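Local coordinates for protein metal-dependent hydrolase (Lactobacillus plantarum, PDB 2F6K) that is probably a manganese-dependent decarboxylase of the amidohydrolase family, related to the enzymes that decarboxylate aminocarboxymuconate semialdehyde in tryptophan breakdown, at residues I53-G64 / L119-R128; K66-N77 / Y93-D104. One frame throughout, in Å; residues are numbered along the deposited sequence.

Interaction 1 (I53-G64 / L119-R128); sequences ILSLSSPHVNFG and LGVTVPTNSR
H60 meets both S127 and P124. The hydroxyl of S127 comes to the edge of the imidazole, near its plane, and OG hydrogen-bonds ND1 at 2.8 Å. Over one face lies the P124 ring, in a CH-pi contact with CG 3.8 Å from the H60 ring centroid and 17° off its normal; V61 CG2 lies on the opposite face, also offset toward the rim. With CG of H60 anti to the backbone N (chi1 -176°), the ring stands out from its loop toward both partners. A flat, two-nitrogen side chain suits this place, because its other nitrogen, NE2, bonds L97 O. S127 OG also lies close to N62 CB. Beyond it, R128 runs its aliphatic carbons past the N62 backbone and, bent at chi3, carries its guanidinium to K163 O of the second subunit.

Segment 53-64 leaves the C-terminal end of strand 49-55, and 119-128 spans strand 120-124 and the loop after it; in the TIM barrel these strands flank strand 91-95. S55 and T122 point toward each other and touch, CB to CB at 4.1 Å, but their hydroxyls do not meet, and one water bridges S55 OG and T122 OG1, 2.7 Å from each. A second water donates to L56 O and joins T122 OG1 at 2.8 Å. Short hydroxyl side chains leave room for these bridges. The S55 side chain is about 6 Å from the manganese ion, and S55 O bonds ND1 of H9, a metal ligand, making S55 a second-shell residue. Toward the N-terminal side of the strands, I53 CG1 touches L119 CD1 at 3.8 Å.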
loop_
_atom_site.group_PDB
_atom_site.type_symbol
_atom_site.label_atom_id
_atom_site.label_comp_id
_atom_site.label_asym_id
_atom_site.label_seq_id
_atom_site.Cartn_x
_atom_site.Cartn_y
_atom_site.Cartn_z
ATOM N N ILE A 53 8.933 -23.344 -26.098
ATOM C CA ILE A 53 9.385 -21.969 -26.239
ATOM C C ILE A 53 9.707 -21.469 -24.837
ATOM O O ILE A 53 8.818 -21.051 -24.104
ATOM C CB ILE A 53 8.321 -21.044 -26.863
ATOM C CG1 ILE A 53 8.055 -21.449 -28.313
ATOM C CG2 ILE A 53 8.819 -19.591 -26.828
ATOM C CD1 ILE A 53 7.315 -22.743 -28.469
ATOM N N LEU A 54 10.982 -21.514 -24.470
ATOM C CA LEU A 54 11.415 -21.093 -23.145
ATOM C C LEU A 54 11.272 -19.599 -22.856
ATOM O O LEU A 54 11.391 -18.754 -23.750
ATOM C CB LEU A 54 12.867 -21.517 -22.931
ATOM C CG LEU A 54 13.125 -23.025 -22.975
ATOM C CD1 LEU A 54 14.612 -23.275 -23.066
ATOM C CD2 LEU A 54 12.537 -23.706 -21.734
ATOM N N SER A 55 11.005 -19.283 -21.592
ATOM C CA SER A 55 10.868 -17.903 -21.153
ATOM C C SER A 55 11.247 -17.804 -19.683
ATOM O O SER A 55 11.151 -18.780 -18.935
ATOM C CB SER A 55 9.431 -17.410 -21.332
ATOM O OG SER A 55 8.579 -17.979 -20.359
ATOM N N LEU A 56 11.682 -16.620 -19.272
ATOM C CA LEU A 56 12.063 -16.386 -17.887
ATOM C C LEU A 56 10.777 -16.113 -17.109
ATOM O O LEU A 56 9.940 -15.314 -17.539
ATOM C CB LEU A 56 13.008 -15.183 -17.807
ATOM C CG LEU A 56 13.746 -14.908 -16.498
ATOM C CD1 LEU A 56 14.743 -16.028 -16.221
ATOM C CD2 LEU A 56 14.468 -13.581 -16.598
ATOM N N SER A 57 10.615 -16.794 -15.978
ATOM C CA SER A 57 9.425 -16.633 -15.138
ATOM C C SER A 57 9.566 -15.432 -14.199
ATOM O O SER A 57 10.530 -14.672 -14.288
ATOM C CB SER A 57 9.205 -17.906 -14.310
ATOM O OG SER A 57 8.042 -17.813 -13.501
ATOM N N SER A 58 8.603 -15.254 -13.302
ATOM C CA SER A 58 8.676 -14.154 -12.355
ATOM C C SER A 58 9.298 -14.725 -11.092
ATOM O O SER A 58 9.308 -15.938 -10.904
ATOM C CB SER A 58 7.280 -13.602 -12.050
ATOM O OG SER A 58 6.496 -14.532 -11.329
ATOM N N PRO A 59 9.809 -13.861 -10.199
ATOM C CA PRO A 59 9.836 -12.391 -10.267
ATOM C C PRO A 59 10.696 -11.850 -11.401
ATOM O O PRO A 59 11.704 -12.450 -11.759
ATOM C CB PRO A 59 10.407 -11.983 -8.903
ATOM C CG PRO A 59 10.184 -13.193 -8.031
ATOM C CD PRO A 59 10.459 -14.332 -8.966
ATOM N N HIS A 60 10.291 -10.710 -11.953
ATOM C CA HIS A 60 11.033 -10.058 -13.028
ATOM C C HIS A 60 12.354 -9.609 -12.403
ATOM O O HIS A 60 12.437 -9.456 -11.185
ATOM C CB HIS A 60 10.256 -8.844 -13.547
ATOM C CG HIS A 60 10.898 -8.176 -14.722
ATOM N ND1 HIS A 60 11.218 -6.834 -14.732
ATOM C CD2 HIS A 60 11.303 -8.670 -15.917
ATOM C CE1 HIS A 60 11.796 -6.532 -15.883
ATOM N NE2 HIS A 60 11.861 -7.628 -16.618
ATOM N N VAL A 61 13.379 -9.384 -13.220
ATOM C CA VAL A 61 14.680 -8.994 -12.691
ATOM C C VAL A 61 14.903 -7.509 -12.449
ATOM O O VAL A 61 15.930 -6.957 -12.835
ATOM C CB VAL A 61 15.813 -9.518 -13.583
ATOM C CG1 VAL A 61 15.949 -11.012 -13.412
ATOM C CG2 VAL A 61 15.527 -9.175 -15.038
ATOM N N ASN A 62 13.941 -6.863 -11.807
ATOM C CA ASN A 62 14.061 -5.445 -11.476
ATOM C C ASN A 62 14.178 -5.364 -9.958
ATOM O O ASN A 62 13.171 -5.403 -9.254
ATOM C CB ASN A 62 12.819 -4.685 -11.942
ATOM C CG ASN A 62 12.772 -3.253 -11.428
ATOM O OD1 ASN A 62 11.781 -2.553 -11.632
ATOM N ND2 ASN A 62 13.841 -2.811 -10.761
ATOM N N PHE A 63 15.403 -5.254 -9.455
ATOM C CA PHE A 63 15.618 -5.182 -8.013
ATOM C C PHE A 63 16.027 -3.803 -7.527
ATOM O O PHE A 63 16.425 -3.650 -6.376
ATOM C CB PHE A 63 16.669 -6.208 -7.584
ATOM C CG PHE A 63 16.315 -7.618 -7.956
ATOM C CD1 PHE A 63 15.203 -8.240 -7.398
ATOM C CD2 PHE A 63 17.071 -8.310 -8.901
ATOM C CE1 PHE A 63 14.842 -9.533 -7.779
ATOM C CE2 PHE A 63 16.724 -9.600 -9.289
ATOM C CZ PHE A 63 15.606 -10.214 -8.729
ATOM N N GLY A 64 15.931 -2.800 -8.398
ATOM C CA GLY A 64 16.297 -1.453 -7.998
ATOM C C GLY A 64 17.655 -1.000 -8.498
ATOM O O GLY A 64 18.038 0.158 -8.317
ATOM N N LEU A 119 12.140 -15.766 -30.534
ATOM C CA LEU A 119 10.877 -15.987 -31.236
ATOM C C LEU A 119 9.904 -14.885 -30.860
ATOM O O LEU A 119 8.806 -14.794 -31.410
ATOM C CB LEU A 119 10.280 -17.355 -30.857
ATOM C CG LEU A 119 11.164 -18.569 -31.186
ATOM C CD1 LEU A 119 10.526 -19.852 -30.694
ATOM C CD2 LEU A 119 11.395 -18.631 -32.694
ATOM N N GLY A 120 10.326 -14.053 -29.914
ATOM C CA GLY A 120 9.495 -12.961 -29.437
ATOM C C GLY A 120 9.959 -12.541 -28.051
ATOM O O GLY A 120 11.090 -12.818 -27.670
ATOM N N VAL A 121 9.102 -11.875 -27.289
ATOM C CA VAL A 121 9.498 -11.454 -25.957
ATOM C C VAL A 121 8.499 -11.870 -24.889
ATOM O O VAL A 121 7.337 -12.176 -25.178
ATOM C CB VAL A 121 9.665 -9.913 -25.868
ATOM C CG1 VAL A 121 10.688 -9.436 -26.879
ATOM C CG2 VAL A 121 8.329 -9.228 -26.091
ATOM N N THR A 122 8.979 -11.900 -23.650
ATOM C CA THR A 122 8.135 -12.216 -22.512
ATOM C C THR A 122 8.228 -10.991 -21.619
ATOM O O THR A 122 9.310 -10.431 -21.456
ATOM C CB THR A 122 8.620 -13.461 -21.732
ATOM O OG1 THR A 122 7.811 -13.621 -20.558
ATOM C CG2 THR A 122 10.057 -13.319 -21.307
ATOM N N VAL A 123 7.103 -10.565 -21.063
ATOM C CA VAL A 123 7.101 -9.393 -20.200
ATOM C C VAL A 123 6.287 -9.612 -18.927
ATOM O O VAL A 123 5.310 -10.376 -18.908
ATOM C CB VAL A 123 6.550 -8.145 -20.954
ATOM C CG1 VAL A 123 7.419 -7.856 -22.167
ATOM C CG2 VAL A 123 5.093 -8.374 -21.389
ATOM N N PRO A 124 6.683 -8.944 -17.838
ATOM C CA PRO A 124 5.971 -9.082 -16.570
ATOM C C PRO A 124 4.721 -8.224 -16.580
ATOM O O PRO A 124 4.737 -7.112 -17.111
ATOM C CB PRO A 124 6.993 -8.584 -15.557
ATOM C CG PRO A 124 7.658 -7.472 -16.303
ATOM C CD PRO A 124 7.869 -8.081 -17.684
ATOM N N THR A 125 3.639 -8.737 -16.001
ATOM C CA THR A 125 2.400 -7.977 -15.936
ATOM C C THR A 125 2.748 -6.650 -15.290
ATOM O O THR A 125 2.216 -5.607 -15.666
ATOM C CB THR A 125 1.348 -8.703 -15.098
ATOM O OG1 THR A 125 1.958 -9.207 -13.904
ATOM C CG2 THR A 125 0.746 -9.861 -15.895
ATOM N N ASN A 126 3.653 -6.693 -14.316
ATOM C CA ASN A 126 4.114 -5.477 -13.644
ATOM C C ASN A 126 5.515 -5.726 -13.118
ATOM O O ASN A 126 5.823 -6.824 -12.639
ATOM C CB ASN A 126 3.189 -5.086 -12.485
ATOM C CG ASN A 126 3.701 -5.566 -11.137
ATOM O OD1 ASN A 126 4.666 -5.025 -10.589
ATOM N ND2 ASN A 126 3.057 -6.589 -10.597
ATOM N N SER A 127 6.369 -4.719 -13.241
ATOM C CA SER A 127 7.734 -4.821 -12.761
ATOM C C SER A 127 7.826 -3.792 -11.657
ATOM O O SER A 127 7.853 -2.592 -11.924
ATOM C CB SER A 127 8.722 -4.498 -13.883
ATOM O OG SER A 127 10.062 -4.616 -13.432
ATOM N N ARG A 128 7.838 -4.271 -10.416
ATOM C CA ARG A 128 7.894 -3.400 -9.244
ATOM C C ARG A 128 6.939 -2.214 -9.332
ATOM O O ARG A 128 7.277 -1.116 -8.894
ATOM C CB ARG A 128 9.318 -2.870 -8.999
ATOM C CG ARG A 128 10.314 -3.913 -8.485
ATOM C CD ARG A 128 11.619 -3.252 -8.031
ATOM N NE ARG A 128 11.481 -2.545 -6.757
ATOM C CZ ARG A 128 11.541 -3.131 -5.561
ATOM N NH1 ARG A 128 11.740 -4.434 -5.470
ATOM N NH2 ARG A 128 11.405 -2.414 -4.455
HETATM O O HOH W 1 6.700 -16.011 -20.146
HETATM O O HOH W 2 8.880 -13.035 -18.022
#

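Interaction 2 (K66-N77 / Y93-D104); sequences KAETIRLVEAAN and YLASLPIPYELD
N77, a helix residue, grips both polar backbone atoms of S96 with its one amide. S96 N donates to N77 OD1 at 2.9 Å, in the carbonyl plane and on a lone pair, while N77 ND2 returns a nearly straight bond (174°) to S96 O. Asparagine suits the place because it carries a donor and an acceptor side by side, and the small A95 lets the amide lie close. In the beta-alpha-beta unit of strand 49-55, helix 66-86 and strand 91-95 of the TIM barrel, this pairing fastens the helix to the chain leaving the second strand; helix segment 66-77 runs back at 160° to strand 93-95.

One turn earlier, V73 straddles the chain beyond the strand, its CG1 beside S96 and its CG2 3.8 Å from P98 CA. I70 adds CG1 to P98 CB at 4.0 Å, so branched aliphatic side chains meet a rigid proline ring where the chain turns. At the start of the helix, K66 lies across a face of Y101. It leaves the helix with CG opposite its backbone N, which lays CG over the ring centre in a CH-pi contact, 3.5 Å from the centroid, and it runs on fully extended. NZ then reaches D104 OD2 in a salt bridge of 3.5 Å, beside E138 and R139 of the third subunit, which make weak, long ion pairs with K66 and D104 respectively. Were Y101 replaced by an alanine, the K66 methylenes would probably lose their aromatic floor, and the water on T69 OG1 its second partner. T69 CB approaches the ring edge, and its OG1 is also bonded to V61 O; that water links T69 OG1 and Y101 OH, 2.6 Å from each.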
loop_
_atom_site.group_PDB
_atom_site.type_symbol
_atom_site.label_atom_id
_atom_site.label_comp_id
_atom_site.label_asym_id
_atom_site.label_seq_id
_atom_site.Cartn_x
_atom_site.Cartn_y
_atom_site.Cartn_z
ATOM N N LYS A 66 19.698 -0.609 -11.898
ATOM C CA LYS A 66 19.621 -0.596 -13.356
ATOM C C LYS A 66 20.678 -1.444 -14.055
ATOM O O LYS A 66 20.348 -2.293 -14.887
ATOM C CB LYS A 66 19.712 0.830 -13.885
ATOM C CG LYS A 66 19.529 0.914 -15.384
ATOM C CD LYS A 66 19.577 2.346 -15.870
ATOM C CE LYS A 66 19.531 2.396 -17.386
ATOM N NZ LYS A 66 19.921 3.734 -17.891
ATOM N N ALA A 67 21.946 -1.214 -13.737
ATOM C CA ALA A 67 23.017 -1.987 -14.366
ATOM C C ALA A 67 22.806 -3.487 -14.169
ATOM O O ALA A 67 23.009 -4.280 -15.094
ATOM C CB ALA A 67 24.369 -1.577 -13.800
ATOM N N GLU A 68 22.406 -3.875 -12.961
ATOM C CA GLU A 68 22.171 -5.281 -12.656
ATOM C C GLU A 68 20.993 -5.836 -13.468
ATOM O O GLU A 68 21.046 -6.966 -13.964
ATOM C CB GLU A 68 21.897 -5.466 -11.161
ATOM C CG GLU A 68 21.656 -6.908 -10.762
ATOM C CD GLU A 68 21.125 -7.039 -9.352
ATOM O OE1 GLU A 68 20.163 -6.321 -9.009
ATOM O OE2 GLU A 68 21.661 -7.870 -8.592
ATOM N N THR A 69 19.929 -5.050 -13.588
ATOM C CA THR A 69 18.763 -5.472 -14.355
ATOM C C THR A 69 19.163 -5.732 -15.811
ATOM O O THR A 69 18.786 -6.741 -16.408
ATOM C CB THR A 69 17.658 -4.389 -14.335
ATOM O OG1 THR A 69 17.157 -4.237 -13.001
ATOM C CG2 THR A 69 16.517 -4.769 -15.272
ATOM N N ILE A 70 19.931 -4.813 -16.380
ATOM C CA ILE A 70 20.375 -4.939 -17.757
ATOM C C ILE A 70 21.325 -6.121 -17.941
ATOM O O ILE A 70 21.351 -6.766 -18.991
ATOM C CB ILE A 70 21.070 -3.642 -18.210
ATOM C CG1 ILE A 70 20.017 -2.550 -18.388
ATOM C CG2 ILE A 70 21.826 -3.869 -19.506
ATOM C CD1 ILE A 70 20.551 -1.229 -18.884
ATOM N N ARG A 71 22.104 -6.398 -16.907
ATOM C CA ARG A 71 23.067 -7.483 -16.935
ATOM C C ARG A 71 22.329 -8.822 -16.825
ATOM O O ARG A 71 22.635 -9.775 -17.541
ATOM C CB ARG A 71 24.046 -7.285 -15.772
ATOM C CG ARG A 71 25.279 -8.155 -15.782
ATOM C CD ARG A 71 26.211 -7.771 -14.640
ATOM N NE ARG A 71 25.593 -7.947 -13.324
ATOM C CZ ARG A 71 25.100 -9.097 -12.861
ATOM N NH1 ARG A 71 25.143 -10.200 -13.604
ATOM N NH2 ARG A 71 24.567 -9.144 -11.645
ATOM N N LEU A 72 21.337 -8.883 -15.943
ATOM C CA LEU A 72 20.576 -10.109 -15.748
ATOM C C LEU A 72 19.768 -10.463 -16.982
ATOM O O LEU A 72 19.702 -11.630 -17.374
ATOM C CB LEU A 72 19.661 -9.976 -14.530
ATOM C CG LEU A 72 20.413 -9.978 -13.192
ATOM C CD1 LEU A 72 19.435 -9.754 -12.040
ATOM C CD2 LEU A 72 21.142 -11.308 -13.021
ATOM N N VAL A 73 19.160 -9.451 -17.594
ATOM C CA VAL A 73 18.376 -9.656 -18.807
ATOM C C VAL A 73 19.286 -10.185 -19.920
ATOM O O VAL A 73 18.929 -11.134 -20.613
ATOM C CB VAL A 73 17.713 -8.345 -19.280
ATOM C CG1 VAL A 73 17.163 -8.518 -20.684
ATOM C CG2 VAL A 73 16.602 -7.962 -18.332
ATOM N N GLU A 74 20.461 -9.579 -20.083
ATOM C CA GLU A 74 21.398 -10.011 -21.114
ATOM C C GLU A 74 21.881 -11.441 -20.870
ATOM O O GLU A 74 22.055 -12.213 -21.814
ATOM C CB GLU A 74 22.595 -9.053 -21.189
ATOM C CG GLU A 74 22.205 -7.626 -21.570
ATOM C CD GLU A 74 23.399 -6.693 -21.781
ATOM O OE1 GLU A 74 24.381 -6.779 -21.007
ATOM O OE2 GLU A 74 23.341 -5.860 -22.716
ATOM N N ALA A 75 22.087 -11.801 -19.606
ATOM C CA ALA A 75 22.544 -13.153 -19.285
ATOM C C ALA A 75 21.441 -14.169 -19.570
ATOM O O ALA A 75 21.711 -15.296 -19.980
ATOM C CB ALA A 75 22.968 -13.237 -17.821
ATOM N N ALA A 76 20.193 -13.759 -19.360
ATOM C CA ALA A 76 19.051 -14.636 -19.585
ATOM C C ALA A 76 18.803 -14.828 -21.076
ATOM O O ALA A 76 18.466 -15.924 -21.533
ATOM C CB ALA A 76 17.806 -14.064 -18.914
ATOM N N ASN A 77 18.960 -13.761 -21.845
ATOM C CA ASN A 77 18.755 -13.883 -23.276
ATOM C C ASN A 77 19.893 -14.638 -23.951
ATOM O O ASN A 77 19.669 -15.331 -24.935
ATOM C CB ASN A 77 18.567 -12.518 -23.901
ATOM C CG ASN A 77 17.263 -11.893 -23.498
ATOM O OD1 ASN A 77 16.331 -12.583 -23.087
ATOM N ND2 ASN A 77 17.177 -10.582 -23.624
ATOM N N TYR A 93 13.153 -19.662 -27.638
ATOM C CA TYR A 93 13.018 -18.797 -26.482
ATOM C C TYR A 93 12.438 -17.433 -26.778
ATOM O O TYR A 93 12.506 -16.934 -27.908
ATOM C CB TYR A 93 14.370 -18.600 -25.795
ATOM C CG TYR A 93 15.258 -17.558 -26.445
ATOM C CD1 TYR A 93 15.846 -17.782 -27.697
ATOM C CD2 TYR A 93 15.531 -16.351 -25.798
ATOM C CE1 TYR A 93 16.692 -16.829 -28.283
ATOM C CE2 TYR A 93 16.370 -15.396 -26.373
ATOM C CZ TYR A 93 16.949 -15.641 -27.612
ATOM O OH TYR A 93 17.797 -14.703 -28.162
ATOM N N LEU A 94 11.865 -16.851 -25.728
ATOM C CA LEU A 94 11.300 -15.514 -25.757
ATOM C C LEU A 94 12.267 -14.667 -24.926
ATOM O O LEU A 94 12.652 -15.048 -23.818
ATOM C CB LEU A 94 9.916 -15.505 -25.111
ATOM C CG LEU A 94 8.808 -16.234 -25.864
ATOM C CD1 LEU A 94 7.534 -16.193 -25.030
ATOM C CD2 LEU A 94 8.597 -15.583 -27.230
ATOM N N ALA A 95 12.664 -13.520 -25.456
ATOM C CA ALA A 95 13.595 -12.663 -24.745
ATOM C C ALA A 95 12.935 -11.837 -23.641
ATOM O O ALA A 95 11.771 -11.438 -23.757
ATOM C CB ALA A 95 14.287 -11.741 -25.725
ATOM N N SER A 96 13.682 -11.585 -22.567
ATOM C CA SER A 96 13.183 -10.761 -21.473
ATOM C C SER A 96 13.606 -9.327 -21.797
ATOM O O SER A 96 14.508 -9.118 -22.608
ATOM C CB SER A 96 13.786 -11.198 -20.134
ATOM O OG SER A 96 13.264 -12.449 -19.727
ATOM N N LEU A 97 12.958 -8.347 -21.174
ATOM C CA LEU A 97 13.275 -6.951 -21.433
ATOM C C LEU A 97 13.657 -6.219 -20.151
ATOM O O LEU A 97 13.056 -6.433 -19.096
ATOM C CB LEU A 97 12.080 -6.253 -22.085
ATOM C CG LEU A 97 11.533 -6.859 -23.378
ATOM C CD1 LEU A 97 10.371 -6.011 -23.877
ATOM C CD2 LEU A 97 12.619 -6.923 -24.427
ATOM N N PRO A 98 14.659 -5.332 -20.234
ATOM C CA PRO A 98 15.128 -4.563 -19.079
ATOM C C PRO A 98 14.141 -3.487 -18.630
ATOM O O PRO A 98 14.519 -2.343 -18.373
ATOM C CB PRO A 98 16.451 -3.987 -19.572
ATOM C CG PRO A 98 16.159 -3.719 -21.008
ATOM C CD PRO A 98 15.427 -4.981 -21.439
ATOM N N ILE A 99 12.866 -3.853 -18.557
ATOM C CA ILE A 99 11.838 -2.931 -18.094
ATOM C C ILE A 99 12.194 -2.635 -16.638
ATOM O O ILE A 99 12.721 -3.512 -15.947
ATOM C CB ILE A 99 10.453 -3.589 -18.190
ATOM C CG1 ILE A 99 10.037 -3.668 -19.668
ATOM C CG2 ILE A 99 9.438 -2.830 -17.341
ATOM C CD1 ILE A 99 8.716 -4.379 -19.915
ATOM N N PRO A 100 11.881 -1.427 -16.131
ATOM C CA PRO A 100 11.225 -0.240 -16.688
ATOM C C PRO A 100 12.094 0.761 -17.440
ATOM O O PRO A 100 11.722 1.928 -17.545
ATOM C CB PRO A 100 10.638 0.407 -15.452
ATOM C CG PRO A 100 11.798 0.274 -14.495
ATOM C CD PRO A 100 12.223 -1.187 -14.712
ATOM N N TYR A 101 13.242 0.341 -17.952
ATOM C CA TYR A 101 14.109 1.278 -18.653
ATOM C C TYR A 101 13.763 1.292 -20.133
ATOM O O TYR A 101 14.332 0.542 -20.922
ATOM C CB TYR A 101 15.561 0.880 -18.409
ATOM C CG TYR A 101 15.863 0.735 -16.928
ATOM C CD1 TYR A 101 15.852 1.848 -16.081
ATOM C CD2 TYR A 101 16.089 -0.522 -16.357
ATOM C CE1 TYR A 101 16.051 1.713 -14.709
ATOM C CE2 TYR A 101 16.288 -0.665 -14.987
ATOM C CZ TYR A 101 16.265 0.454 -14.172
ATOM O OH TYR A 101 16.457 0.325 -12.818
ATOM N N GLU A 102 12.825 2.161 -20.498
ATOM C CA GLU A 102 12.338 2.261 -21.871
ATOM C C GLU A 102 13.359 2.217 -23.001
ATOM O O GLU A 102 13.286 1.348 -23.864
ATOM C CB GLU A 102 11.481 3.515 -22.045
ATOM C CG GLU A 102 10.934 3.668 -23.456
ATOM C CD GLU A 102 10.079 4.908 -23.630
ATOM O OE1 GLU A 102 10.568 6.013 -23.311
ATOM O OE2 GLU A 102 8.922 4.779 -24.094
ATOM N N LEU A 103 14.298 3.155 -23.010
ATOM C CA LEU A 103 15.273 3.201 -24.085
ATOM C C LEU A 103 16.107 1.934 -24.154
ATOM O O LEU A 103 16.396 1.432 -25.241
ATOM C CB LEU A 103 16.180 4.428 -23.937
ATOM C CG LEU A 103 16.669 5.009 -25.271
ATOM C CD1 LEU A 103 15.457 5.315 -26.144
ATOM C CD2 LEU A 103 17.491 6.279 -25.039
ATOM N N ASP A 104 16.481 1.410 -22.994
ATOM C CA ASP A 104 17.283 0.191 -22.929
ATOM C C ASP A 104 16.489 -1.016 -23.426
ATOM O O ASP A 104 17.026 -1.886 -24.112
ATOM C CB ASP A 104 17.754 -0.032 -21.491
ATOM C CG ASP A 104 18.658 1.093 -20.997
ATOM O OD1 ASP A 104 19.861 1.075 -21.322
ATOM O OD2 ASP A 104 18.157 2.004 -20.299
HETATM O O HOH W 3 16.437 -2.067 -11.688
#

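Interaction 1 sits at the metal end of the strands and in the loops that follow, and is partly buried although nearer the middle of the chain, about 8 Å from its centre. Interaction 2, about 16 Å out, is the helix packed against the outside of the strands, and is buried. Strand 91-95 lies between strands 49-55 and 120-124, and backbone bonds such as L54 O to L94 N and G120 O to A95 N knit the two together. The chemistry follows: water-bridged hydroxyls toward the metal and a histidine in the loops, against aliphatic, amide and aromatic groups, with charges where interaction 2 meets the third subunit. H60 CE1 also packs on I99 O.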